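Local atomic coordinates of glycosaminoglycan xylosylkinase (PDB entry 5XOM), a protein that probably transfers phosphate from ATP to a xylose in the linker glycan of proteoglycans, as expected of a Fam20 family glycosaminoglycan xylosylkinase. Residues Phe139-Leu144 against Asn337-Leu342; Phe147-Pro152 against Arg320-Thr325; Phe269-Gly274 against Leu369-Ala374; His54-Ile57 against Leu62-Asp65. All coordinates share one frame; numbering follows the deposited sequence.

Contact 1: Phe139-Leu144 against Asn337-Leu342; sequences FHLDRL and NSLSVL
Leu144 reaches across to Leu339 and Leu342 and carries most of the apolar contact between helix 132-144 and helix 339-347. With CG anti to the backbone N (chi1 175°), the isobutyl group extends toward the second helix, and its two methyls part. CD2 lies 3.6 Å from Leu339 CD1 and equally close, 3.6 Å, to the backbone O of Leu339, while the Leu144 and Leu342 side chains cross at about a right angle, Leu144 CD1 resting 4.1 Å from Leu342 CB. Leu141, one turn earlier, adds a looser touch, its CD1 4.2 Å from Leu339 CD2, so that Leu339 offers one methyl to each leucine of the first helix. An alanine in place of Leu144 would remove CG and both methyls and would probably leave a gap in front of Leu339 CD1 and Leu342 CB.

Helix 132-144 follows the third strand of the five-stranded sheet and precedes strand 153-159, a position consistent with helix αC of protein kinases, and here its last turn leans on helix 339-347.

The polar interactions gather at the start of that helix. Ser338 is its N-cap residue, and Ser338 O receives the first-turn bond from Leu342 N at 3.1 Å. The hydroxyls of Ser338 and Ser340 both bond to Asp365 of helix 358-382, tying the start of the shorter helix to the longer one.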
loop_
_atom_site.group_PDB
_atom_site.type_symbol
_atom_site.label_atom_id
_atom_site.label_comp_id
_atom_site.label_asym_id
_atom_site.label_seq_id
_atom_site.Cartn_x
_atom_site.Cartn_y
_atom_site.Cartn_z
ATOM N N PHE A 139 -16.679 -9.679 -0.577
ATOM C CA PHE A 139 -15.533 -8.873 -0.975
ATOM C C PHE A 139 -14.517 -8.752 0.159
ATOM O O PHE A 139 -13.316 -8.949 -0.055
ATOM C CB PHE A 139 -15.996 -7.496 -1.450
ATOM C CG PHE A 139 -14.947 -6.437 -1.336
ATOM C CD1 PHE A 139 -13.811 -6.468 -2.134
ATOM C CD2 PHE A 139 -15.099 -5.398 -0.434
ATOM C CE1 PHE A 139 -12.842 -5.489 -2.020
ATOM C CE2 PHE A 139 -14.138 -4.414 -0.315
ATOM C CZ PHE A 139 -13.007 -4.458 -1.107
ATOM N N HIS A 140 -14.974 -8.480 1.381
ATOM C CA HIS A 140 -14.017 -8.365 2.477
ATOM C C HIS A 140 -13.409 -9.709 2.840
ATOM O O HIS A 140 -12.244 -9.767 3.249
ATOM C CB HIS A 140 -14.669 -7.721 3.694
ATOM C CG HIS A 140 -14.943 -6.270 3.502
ATOM N ND1 HIS A 140 -13.941 -5.324 3.510
ATOM C CD2 HIS A 140 -16.094 -5.600 3.263
ATOM C CE1 HIS A 140 -14.466 -4.131 3.292
ATOM N NE2 HIS A 140 -15.771 -4.271 3.140
ATOM N N LEU A 141 -14.161 -10.798 2.698
ATOM C CA LEU A 141 -13.561 -12.091 2.981
ATOM C C LEU A 141 -12.524 -12.447 1.924
ATOM O O LEU A 141 -11.532 -13.116 2.227
ATOM C CB LEU A 141 -14.635 -13.176 3.075
ATOM C CG LEU A 141 -14.070 -14.585 3.175
ATOM C CD1 LEU A 141 -13.614 -14.809 4.610
ATOM C CD2 LEU A 141 -15.082 -15.650 2.767
ATOM N N ASP A 142 -12.723 -11.975 0.694
ATOM C CA ASP A 142 -11.756 -12.219 -0.374
ATOM C C ASP A 142 -10.415 -11.562 -0.059
ATOM O O ASP A 142 -9.357 -12.155 -0.296
ATOM C CB ASP A 142 -12.324 -11.691 -1.692
ATOM C CG ASP A 142 -11.280 -11.579 -2.787
ATOM O OD1 ASP A 142 -10.626 -10.520 -2.889
ATOM O OD2 ASP A 142 -11.124 -12.539 -3.566
ATOM N N ARG A 143 -10.442 -10.361 0.532
ATOM C CA ARG A 143 -9.204 -9.722 0.976
ATOM C C ARG A 143 -8.651 -10.399 2.226
ATOM O O ARG A 143 -7.439 -10.624 2.331
ATOM C CB ARG A 143 -9.449 -8.238 1.230
ATOM C CG ARG A 143 -10.040 -7.527 0.035
ATOM C CD ARG A 143 -10.079 -6.031 0.235
ATOM N NE ARG A 143 -8.732 -5.466 0.247
ATOM C CZ ARG A 143 -8.194 -4.855 1.295
ATOM N NH1 ARG A 143 -8.893 -4.713 2.416
ATOM N NH2 ARG A 143 -6.962 -4.371 1.225
ATOM N N LEU A 144 -9.528 -10.740 3.179
ATOM C CA LEU A 144 -9.082 -11.360 4.425
ATOM C C LEU A 144 -8.360 -12.682 4.167
ATOM O O LEU A 144 -7.351 -12.986 4.814
ATOM C CB LEU A 144 -10.277 -11.570 5.361
ATOM C CG LEU A 144 -10.021 -12.321 6.670
ATOM C CD1 LEU A 144 -8.991 -11.569 7.498
ATOM C CD2 LEU A 144 -11.323 -12.508 7.450
ATOM N N ASN A 337 -7.784 -15.112 16.993
ATOM C CA ASN A 337 -9.084 -14.597 16.589
ATOM C C ASN A 337 -9.591 -15.403 15.402
ATOM O O ASN A 337 -8.880 -15.562 14.403
ATOM C CB ASN A 337 -8.994 -13.117 16.217
ATOM C CG ASN A 337 -8.752 -12.228 17.422
ATOM O OD1 ASN A 337 -7.810 -11.439 17.441
ATOM N ND2 ASN A 337 -9.601 -12.358 18.434
ATOM N N SER A 338 -10.815 -15.907 15.512
ATOM C CA SER A 338 -11.372 -16.730 14.452
ATOM C C SER A 338 -11.562 -15.913 13.177
ATOM O O SER A 338 -11.511 -14.678 13.173
ATOM C CB SER A 338 -12.702 -17.341 14.885
ATOM O OG SER A 338 -13.730 -16.366 14.853
ATOM N N LEU A 339 -11.762 -16.636 12.077
ATOM C CA LEU A 339 -11.995 -15.995 10.788
ATOM C C LEU A 339 -13.172 -15.029 10.852
ATOM O O LEU A 339 -13.129 -13.940 10.266
ATOM C CB LEU A 339 -12.236 -17.069 9.729
ATOM C CG LEU A 339 -12.326 -16.622 8.275
ATOM C CD1 LEU A 339 -10.995 -16.045 7.842
ATOM C CD2 LEU A 339 -12.712 -17.806 7.410
ATOM N N SER A 340 -14.236 -15.407 11.561
ATOM C CA SER A 340 -15.420 -14.558 11.597
ATOM C C SER A 340 -15.208 -13.330 12.466
ATOM O O SER A 340 -15.763 -12.265 12.175
ATOM C CB SER A 340 -16.624 -15.360 12.089
ATOM O OG SER A 340 -16.565 -15.601 13.483
ATOM N N VAL A 341 -14.418 -13.449 13.534
ATOM C CA VAL A 341 -14.113 -12.273 14.341
ATOM C C VAL A 341 -13.315 -11.264 13.527
ATOM O O VAL A 341 -13.622 -10.065 13.523
ATOM C CB VAL A 341 -13.375 -12.685 15.625
ATOM C CG1 VAL A 341 -12.716 -11.473 16.273
ATOM C CG2 VAL A 341 -14.341 -13.363 16.588
ATOM N N LEU A 342 -12.302 -11.732 12.790
ATOM C CA LEU A 342 -11.519 -10.825 11.954
ATOM C C LEU A 342 -12.358 -10.263 10.811
ATOM O O LEU A 342 -12.201 -9.096 10.434
ATOM C CB LEU A 342 -10.286 -11.543 11.408
ATOM C CG LEU A 342 -9.257 -12.000 12.444
ATOM C CD1 LEU A 342 -8.064 -12.654 11.766
ATOM C CD2 LEU A 342 -8.802 -10.813 13.282
#

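Contact 2: Phe147-Pro152 against Arg320-Thr325; sequences FYRAPP and RLRSST
In the loop that joins helix 132-144 to strand 153-159, probably the counterpart of the αC-β4 loop of protein kinases, Phe147 and Arg149 meet Thr325 and Arg322 at the start of helix 323-334. Phe147 presents the edge of its ring: CE1 lies 4.0 Å from Thr325 OG1, which sits near the ring plane, and also 4.0 Å from Thr325 CG2. The other pair is of two arginines, whose NH1 atoms, one of Arg149 and one of Arg322, stand 4.2 Å apart with the guanidinium planes turned 65° against each other.

Arg149 NE donates to Phe147 O at 3.2 Å, from above the carbonyl plane, and Phe147 CD1 lies 3.8 Å above the centre of the Arg149 guanidinium. A methionine in place of Arg149 would probably leave Phe147 O without this donor and Asp265 short of one positive partner.

Asp265 of helix 259-273 is a partner shared by the two arginines. Asp265 OD2 forms salt bridges with Arg149 NH1 and Arg322 NH1, and Asp265 OD1 is bonded to Thr325 OG1; Arg322 is paired further with Asp262 and Asp391. In this buried setting the neighbouring carboxylates probably offset the two like charges, and the shared aspartate joins the loop to helices 259-273 and 323-334.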
loop_
_atom_site.group_PDB
_atom_site.type_symbol
_atom_site.label_atom_id
_atom_site.label_comp_id
_atom_site.label_asym_id
_atom_site.label_seq_id
_atom_site.Cartn_x
_atom_site.Cartn_y
_atom_site.Cartn_z
ATOM N N PHE A 147 -7.023 -13.777 -1.252
ATOM C CA PHE A 147 -7.262 -14.076 -2.661
ATOM C C PHE A 147 -7.118 -12.822 -3.523
ATOM O O PHE A 147 -6.502 -12.866 -4.591
ATOM C CB PHE A 147 -8.648 -14.702 -2.846
ATOM C CG PHE A 147 -8.754 -16.114 -2.344
ATOM C CD1 PHE A 147 -7.794 -17.058 -2.672
ATOM C CD2 PHE A 147 -9.814 -16.501 -1.542
ATOM C CE1 PHE A 147 -7.890 -18.363 -2.212
ATOM C CE2 PHE A 147 -9.918 -17.805 -1.083
ATOM C CZ PHE A 147 -8.951 -18.735 -1.418
ATOM N N TYR A 148 -7.695 -11.702 -3.077
ATOM C CA TYR A 148 -7.619 -10.415 -3.775
ATOM C C TYR A 148 -8.142 -10.502 -5.215
ATOM O O TYR A 148 -7.602 -9.880 -6.130
ATOM C CB TYR A 148 -6.190 -9.847 -3.736
ATOM C CG TYR A 148 -5.700 -9.561 -2.320
ATOM C CD1 TYR A 148 -6.229 -8.506 -1.582
ATOM C CD2 TYR A 148 -4.722 -10.350 -1.722
ATOM C CE1 TYR A 148 -5.803 -8.248 -0.291
ATOM C CE2 TYR A 148 -4.287 -10.095 -0.426
ATOM C CZ TYR A 148 -4.831 -9.046 0.281
ATOM O OH TYR A 148 -4.408 -8.796 1.566
ATOM N N ARG A 149 -9.232 -11.248 -5.413
ATOM C CA ARG A 149 -9.825 -11.480 -6.727
ATOM C C ARG A 149 -11.228 -10.920 -6.875
ATOM O O ARG A 149 -11.909 -11.259 -7.855
ATOM C CB ARG A 149 -9.869 -12.970 -7.024
ATOM C CG ARG A 149 -8.536 -13.553 -6.919
ATOM C CD ARG A 149 -8.493 -15.044 -6.971
ATOM N NE ARG A 149 -7.210 -15.385 -6.392
ATOM C CZ ARG A 149 -6.715 -16.598 -6.281
ATOM N NH1 ARG A 149 -7.368 -17.675 -6.732
ATOM N NH2 ARG A 149 -5.523 -16.734 -5.724
ATOM N N ALA A 150 -11.699 -10.141 -5.911
ATOM C CA ALA A 150 -13.047 -9.601 -5.929
ATOM C C ALA A 150 -13.013 -8.090 -6.125
ATOM O O ALA A 150 -12.221 -7.411 -5.460
ATOM C CB ALA A 150 -13.775 -9.936 -4.622
ATOM N N PRO A 151 -13.836 -7.544 -7.018
ATOM C CA PRO A 151 -13.911 -6.099 -7.195
ATOM C C PRO A 151 -14.472 -5.417 -5.890
ATOM O O PRO A 151 -15.267 -6.037 -5.195
ATOM C CB PRO A 151 -14.871 -5.897 -8.364
ATOM C CG PRO A 151 -15.257 -7.236 -8.838
ATOM C CD PRO A 151 -14.761 -8.279 -7.905
ATOM N N PRO A 152 -14.024 -4.207 -5.633
ATOM C CA PRO A 152 -14.525 -3.488 -4.431
ATOM C C PRO A 152 -16.046 -3.362 -4.391
ATOM O O PRO A 152 -16.704 -3.094 -5.400
ATOM C CB PRO A 152 -13.852 -2.114 -4.551
ATOM C CG PRO A 152 -12.587 -2.370 -5.317
ATOM C CD PRO A 152 -12.770 -3.630 -6.146
ATOM N N ARG A 320 -5.857 -31.436 -5.197
ATOM C CA ARG A 320 -4.742 -30.540 -5.442
ATOM C C ARG A 320 -5.069 -29.210 -4.783
ATOM O O ARG A 320 -6.231 -28.786 -4.758
ATOM C CB ARG A 320 -4.490 -30.369 -6.943
ATOM C CG ARG A 320 -4.246 -31.704 -7.661
ATOM C CD ARG A 320 -4.334 -31.570 -9.174
ATOM N NE ARG A 320 -3.380 -30.601 -9.697
ATOM C CZ ARG A 320 -2.118 -30.895 -9.999
ATOM N NH1 ARG A 320 -1.668 -32.134 -9.840
ATOM N NH2 ARG A 320 -1.309 -29.950 -10.465
ATOM N N LEU A 321 -4.054 -28.559 -4.231
ATOM C CA LEU A 321 -4.277 -27.315 -3.513
ATOM C C LEU A 321 -3.039 -26.457 -3.651
ATOM O O LEU A 321 -1.926 -26.923 -3.393
ATOM C CB LEU A 321 -4.593 -27.560 -2.032
ATOM C CG LEU A 321 -4.804 -26.309 -1.164
ATOM C CD1 LEU A 321 -5.918 -25.418 -1.712
ATOM C CD2 LEU A 321 -5.092 -26.691 0.280
ATOM N N ARG A 322 -3.243 -25.211 -4.069
ATOM C CA ARG A 322 -2.129 -24.292 -4.231
ATOM C C ARG A 322 -1.470 -24.016 -2.892
ATOM O O ARG A 322 -2.143 -23.832 -1.875
ATOM C CB ARG A 322 -2.606 -22.994 -4.867
ATOM C CG ARG A 322 -1.585 -21.870 -4.824
ATOM C CD ARG A 322 -2.014 -20.698 -5.701
ATOM N NE ARG A 322 -2.052 -21.044 -7.119
ATOM C CZ ARG A 322 -3.123 -20.900 -7.884
ATOM N NH1 ARG A 322 -4.264 -20.420 -7.388
ATOM N NH2 ARG A 322 -3.078 -21.234 -9.172
ATOM N N SER A 323 -0.136 -23.970 -2.905
ATOM C CA SER A 323 0.630 -23.888 -1.667
ATOM C C SER A 323 0.303 -22.622 -0.882
ATOM O O SER A 323 0.110 -22.677 0.337
ATOM C CB SER A 323 2.126 -23.974 -1.969
ATOM O OG SER A 323 2.900 -23.831 -0.788
ATOM N N SER A 324 0.280 -21.464 -1.553
ATOM C CA SER A 324 -0.013 -20.215 -0.849
ATOM C C SER A 324 -1.399 -20.244 -0.209
ATOM O O SER A 324 -1.596 -19.706 0.888
ATOM C CB SER A 324 0.113 -19.013 -1.790
ATOM O OG SER A 324 -0.674 -19.169 -2.957
ATOM N N THR A 325 -2.377 -20.847 -0.890
ATOM C CA THR A 325 -3.716 -20.971 -0.319
ATOM C C THR A 325 -3.687 -21.804 0.958
ATOM O O THR A 325 -4.279 -21.427 1.975
ATOM C CB THR A 325 -4.668 -21.591 -1.344
ATOM O OG1 THR A 325 -4.693 -20.780 -2.525
ATOM C CG2 THR A 325 -6.086 -21.666 -0.776
#

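Contact 3: Phe269-Gly274 against Leu369-Ala374; sequences FDFLIG and LLVQDA
Phe271 and Val371 have the nearest CA atoms of the two segments, which belong to helix 259-273 and helix 358-382; the helix axes over these segments approach to 10.8 Å at an angle of 141°, roughly antiparallel. The Phe271 side chain extends with CG anti to the backbone N (chi1 170°), sliding past Val371 in the opposite direction, and its CD2 comes to 3.5 Å from Val371 CG2, the shortest approach across the pair. The same ring turns its far end to Leu370: CD1 of that leucine lies in the ring plane, at the edge, 3.9 Å from Phe271 CZ, and Leu370 CB is just as near to CZ. Phe271 is thus met by two consecutive residues of the longer helix.

A purely aliphatic touch completes the contact. Leu272 CD2 stands 4.2 Å from Val371 CG2, a methyl that serves both Phe271 and Leu272, while Val371 also packs against Leu329 of helix 323-334.

The backbone interactions concern the end of helix 259-273. Gly274, with positive phi, is the C' residue of a Schellman motif in which Asn275 N turns back to Asp270 O and Gly274 N, weakly, to Phe271 O. Besides this, Leu272 O receives a bond from Arg367 of helix 358-382. Helix 259-273 probably corresponds to αE of the kinase C-lobe, leading into what is probably the catalytic loop, and this contact is one of its helix-on-helix interfaces.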
loop_
_atom_site.group_PDB
_atom_site.type_symbol
_atom_site.label_atom_id
_atom_site.label_comp_id
_atom_site.label_asym_id
_atom_site.label_seq_id
_atom_site.Cartn_x
_atom_site.Cartn_y
_atom_site.Cartn_z
ATOM N N PHE A 269 -13.562 -20.713 -1.511
ATOM C CA PHE A 269 -14.186 -19.427 -1.223
ATOM C C PHE A 269 -15.703 -19.518 -1.351
ATOM O O PHE A 269 -16.437 -19.024 -0.489
ATOM C CB PHE A 269 -13.601 -18.372 -2.163
ATOM C CG PHE A 269 -14.294 -17.032 -2.122
ATOM C CD1 PHE A 269 -14.002 -16.113 -1.124
ATOM C CD2 PHE A 269 -15.184 -16.664 -3.126
ATOM C CE1 PHE A 269 -14.610 -14.870 -1.095
ATOM C CE2 PHE A 269 -15.799 -15.408 -3.110
ATOM C CZ PHE A 269 -15.507 -14.512 -2.086
ATOM N N ASP A 270 -16.189 -20.175 -2.407
ATOM C CA ASP A 270 -17.631 -20.319 -2.587
ATOM C C ASP A 270 -18.251 -21.197 -1.510
ATOM O O ASP A 270 -19.399 -20.967 -1.105
ATOM C CB ASP A 270 -17.936 -20.882 -3.976
ATOM C CG ASP A 270 -17.872 -19.818 -5.062
ATOM O OD1 ASP A 270 -18.058 -18.617 -4.738
ATOM O OD2 ASP A 270 -17.642 -20.171 -6.235
ATOM N N PHE A 271 -17.516 -22.208 -1.050
ATOM C CA PHE A 271 -18.023 -23.076 0.008
ATOM C C PHE A 271 -18.181 -22.316 1.317
ATOM O O PHE A 271 -19.163 -22.525 2.041
ATOM C CB PHE A 271 -17.108 -24.283 0.189
ATOM C CG PHE A 271 -17.420 -25.102 1.414
ATOM C CD1 PHE A 271 -18.574 -25.867 1.491
ATOM C CD2 PHE A 271 -16.577 -25.067 2.508
ATOM C CE1 PHE A 271 -18.856 -26.617 2.640
ATOM C CE2 PHE A 271 -16.860 -25.804 3.651
ATOM C CZ PHE A 271 -17.992 -26.575 3.718
ATOM N N LEU A 272 -17.226 -21.436 1.653
ATOM C CA LEU A 272 -17.335 -20.693 2.909
ATOM C C LEU A 272 -18.529 -19.746 2.906
ATOM O O LEU A 272 -19.182 -19.567 3.939
ATOM C CB LEU A 272 -16.053 -19.914 3.210
ATOM C CG LEU A 272 -14.760 -20.719 3.281
ATOM C CD1 LEU A 272 -13.562 -19.803 3.044
ATOM C CD2 LEU A 272 -14.681 -21.457 4.623
ATOM N N ILE A 273 -18.825 -19.114 1.764
ATOM C CA ILE A 273 -19.936 -18.166 1.720
ATOM C C ILE A 273 -21.256 -18.821 1.336
ATOM O O ILE A 273 -22.307 -18.167 1.427
ATOM C CB ILE A 273 -19.627 -16.988 0.772
ATOM C CG1 ILE A 273 -19.545 -17.451 -0.686
ATOM C CG2 ILE A 273 -18.337 -16.289 1.207
ATOM C CD1 ILE A 273 -19.286 -16.314 -1.670
ATOM N N GLY A 274 -21.244 -20.093 0.945
ATOM C CA GLY A 274 -22.469 -20.776 0.577
ATOM C C GLY A 274 -22.960 -20.472 -0.823
ATOM O O GLY A 274 -24.166 -20.538 -1.073
ATOM N N LEU A 369 -13.275 -25.205 9.255
ATOM C CA LEU A 369 -12.845 -26.505 9.762
ATOM C C LEU A 369 -13.208 -27.627 8.798
ATOM O O LEU A 369 -12.455 -28.596 8.651
ATOM C CB LEU A 369 -13.442 -26.780 11.140
ATOM C CG LEU A 369 -12.957 -25.878 12.272
ATOM C CD1 LEU A 369 -13.596 -26.303 13.584
ATOM C CD2 LEU A 369 -11.435 -25.906 12.368
ATOM N N LEU A 370 -14.382 -27.539 8.166
ATOM C CA LEU A 370 -14.752 -28.553 7.187
ATOM C C LEU A 370 -13.813 -28.534 5.983
ATOM O O LEU A 370 -13.561 -29.584 5.380
ATOM C CB LEU A 370 -16.203 -28.355 6.745
ATOM C CG LEU A 370 -17.283 -28.451 7.831
ATOM C CD1 LEU A 370 -18.644 -28.043 7.275
ATOM C CD2 LEU A 370 -17.329 -29.866 8.431
ATOM N N VAL A 371 -13.287 -27.359 5.618
ATOM C CA VAL A 371 -12.286 -27.283 4.556
ATOM C C VAL A 371 -11.006 -27.985 4.985
ATOM O O VAL A 371 -10.433 -28.784 4.235
ATOM C CB VAL A 371 -12.015 -25.814 4.185
ATOM C CG1 VAL A 371 -10.769 -25.699 3.317
ATOM C CG2 VAL A 371 -13.201 -25.227 3.466
ATOM N N GLN A 372 -10.550 -27.704 6.207
ATOM C CA GLN A 372 -9.357 -28.356 6.734
ATOM C C GLN A 372 -9.513 -29.874 6.727
ATOM O O GLN A 372 -8.580 -30.600 6.362
ATOM C CB GLN A 372 -9.066 -27.830 8.136
ATOM C CG GLN A 372 -7.842 -28.432 8.808
ATOM C CD GLN A 372 -7.547 -27.778 10.150
ATOM O OE1 GLN A 372 -6.421 -27.352 10.421
ATOM N NE2 GLN A 372 -8.560 -27.711 11.005
ATOM N N ASP A 373 -10.691 -30.371 7.115
ATOM C CA ASP A 373 -10.938 -31.809 7.096
ATOM C C ASP A 373 -10.809 -32.372 5.684
ATOM O O ASP A 373 -10.206 -33.433 5.478
ATOM C CB ASP A 373 -12.322 -32.116 7.671
ATOM C CG ASP A 373 -12.430 -31.789 9.151
ATOM O OD1 ASP A 373 -11.380 -31.566 9.796
ATOM O OD2 ASP A 373 -13.568 -31.755 9.668
ATOM N N ALA A 374 -11.397 -31.686 4.701
ATOM C CA ALA A 374 -11.326 -32.163 3.322
ATOM C C ALA A 374 -9.888 -32.200 2.823
ATOM O O ALA A 374 -9.486 -33.143 2.129
ATOM C CB ALA A 374 -12.186 -31.287 2.411
#

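Contact 4: His54-Ile57 against Leu62-Asp65; sequences HDMI and LTVD
Met56 lays its thioether chain along the backbone of Leu62 and Thr63, its CG 3.4 Å from Leu62 O and its SD 3.7 Å from Thr63 CA. The first torsion (chi1 79°) sets CG between the backbone N and the carbonyl carbon, which turns the chain toward the returning segment, and the sulfur then lies 4.3 Å from Val64 CG2. The main-chain O of Met56 is also near that valine, 4.2 Å from its CG1.

Ile57 lies at the tighter end of the turn, where its CA and that of Leu62 are only 4.6 Å apart. Ile57 CG1 touches Leu62 O at 3.6 Å, while CG2 meets Leu62 CD2, also at 3.6 Å, the two side chains lying side by side and pointing the same way. Leu62 O therefore has carbon atoms of Met56 and Ile57 against it. Beyond the segments, Met56 and Thr63 both rest on Ile70 of helix 67-79, and Ile57 reaches Trp218.

Backbone bonding of Leu62 to Tyr148 fastens the segment to the loop that follows helix 132-144. The arrangement is a short connection between two helices: the chain leaves helix 49-56, turns back so that 62-64 pass alongside Met56 and Ile57, and enters helix 67-79.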
loop_
_atom_site.group_PDB
_atom_site.type_symbol
_atom_site.label_atom_id
_atom_site.label_comp_id
_atom_site.label_asym_id
_atom_site.label_seq_id
_atom_site.Cartn_x
_atom_site.Cartn_y
_atom_site.Cartn_z
ATOM N N HIS A 54 -7.928 1.920 -11.169
ATOM C CA HIS A 54 -7.418 1.468 -12.461
ATOM C C HIS A 54 -5.979 0.976 -12.361
ATOM O O HIS A 54 -5.599 0.037 -13.067
ATOM C CB HIS A 54 -7.523 2.589 -13.494
ATOM C CG HIS A 54 -8.928 2.911 -13.901
ATOM N ND1 HIS A 54 -9.235 3.516 -15.101
ATOM C CD2 HIS A 54 -10.110 2.717 -13.266
ATOM C CE1 HIS A 54 -10.543 3.677 -15.189
ATOM N NE2 HIS A 54 -11.097 3.204 -14.088
ATOM N N ASP A 55 -5.170 1.585 -11.494
ATOM C CA ASP A 55 -3.752 1.256 -11.404
ATOM C C ASP A 55 -3.436 0.085 -10.483
ATOM O O ASP A 55 -2.315 -0.434 -10.545
ATOM C CB ASP A 55 -2.948 2.468 -10.924
ATOM C CG ASP A 55 -2.957 3.609 -11.917
ATOM O OD1 ASP A 55 -3.173 3.357 -13.124
ATOM O OD2 ASP A 55 -2.739 4.759 -11.484
ATOM N N MET A 56 -4.360 -0.341 -9.621
ATOM C CA MET A 56 -4.019 -1.407 -8.688
ATOM C C MET A 56 -4.206 -2.798 -9.281
ATOM O O MET A 56 -3.674 -3.764 -8.723
ATOM C CB MET A 56 -4.834 -1.280 -7.384
ATOM C CG MET A 56 -6.270 -1.790 -7.437
ATOM S SD MET A 56 -7.061 -1.897 -5.800
ATOM C CE MET A 56 -6.926 -0.210 -5.207
ATOM N N ILE A 57 -4.895 -2.923 -10.411
ATOM C CA ILE A 57 -5.192 -4.233 -10.983
ATOM C C ILE A 57 -3.972 -4.773 -11.719
ATOM O O ILE A 57 -3.341 -4.062 -12.513
ATOM C CB ILE A 57 -6.405 -4.155 -11.921
ATOM C CG1 ILE A 57 -7.638 -3.689 -11.152
ATOM C CG2 ILE A 57 -6.668 -5.513 -12.578
ATOM C CD1 ILE A 57 -8.775 -3.302 -12.048
ATOM N N LEU A 62 -6.839 -8.314 -8.272
ATOM C CA LEU A 62 -7.688 -7.159 -8.522
ATOM C C LEU A 62 -7.513 -6.091 -7.451
ATOM O O LEU A 62 -7.609 -4.897 -7.752
ATOM C CB LEU A 62 -9.162 -7.576 -8.608
ATOM C CG LEU A 62 -9.623 -8.368 -9.837
ATOM C CD1 LEU A 62 -11.146 -8.541 -9.786
ATOM C CD2 LEU A 62 -9.172 -7.712 -11.149
ATOM N N THR A 63 -7.244 -6.491 -6.212
ATOM C CA THR A 63 -7.056 -5.562 -5.108
ATOM C C THR A 63 -5.751 -5.886 -4.394
ATOM O O THR A 63 -5.105 -6.905 -4.654
ATOM C CB THR A 63 -8.232 -5.610 -4.122
ATOM O OG1 THR A 63 -8.376 -6.944 -3.622
ATOM C CG2 THR A 63 -9.528 -5.192 -4.813
ATOM N N VAL A 64 -5.373 -5.003 -3.474
ATOM C CA VAL A 64 -4.081 -5.063 -2.808
ATOM C C VAL A 64 -4.284 -5.060 -1.298
ATOM O O VAL A 64 -5.364 -4.759 -0.788
ATOM C CB VAL A 64 -3.166 -3.898 -3.225
ATOM C CG1 VAL A 64 -2.771 -4.042 -4.678
ATOM C CG2 VAL A 64 -3.875 -2.570 -2.984
ATOM N N ASP A 65 -3.204 -5.388 -0.588
ATOM C CA ASP A 65 -3.225 -5.464 0.867
ATOM C C ASP A 65 -3.416 -4.099 1.519
ATOM O O ASP A 65 -3.890 -4.032 2.659
ATOM C CB ASP A 65 -1.929 -6.119 1.353
ATOM C CG ASP A 65 -1.859 -6.238 2.863
ATOM O OD1 ASP A 65 -2.887 -6.581 3.484
ATOM O OD2 ASP A 65 -0.770 -6.003 3.427
#

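In the fold
The loop 147-152 joins contact 2 to its neighbours. Asp142 O and OD2, on the helix of contact 1, lie 3.0 Å from Phe147 N and 2.9 Å from Arg149 N, both probable hydrogen bonds, and Tyr148 CB packs 3.3 Å from Thr63 O of contact 4. Arg143 NH2 approaches Val64 O to 2.6 Å, linking contacts 1 and 4. Contact 3 packs against contact 1 through Leu141 CD2 and Ile273 CG2, 3.7 Å apart, but stays about 10 Å from contact 4 between nearest atoms. No nucleotide is bound. The side chain of Ile57 is about 10 Å from an N-acetylglucosamine, probably part of a glycan attached to the protein and not a substrate.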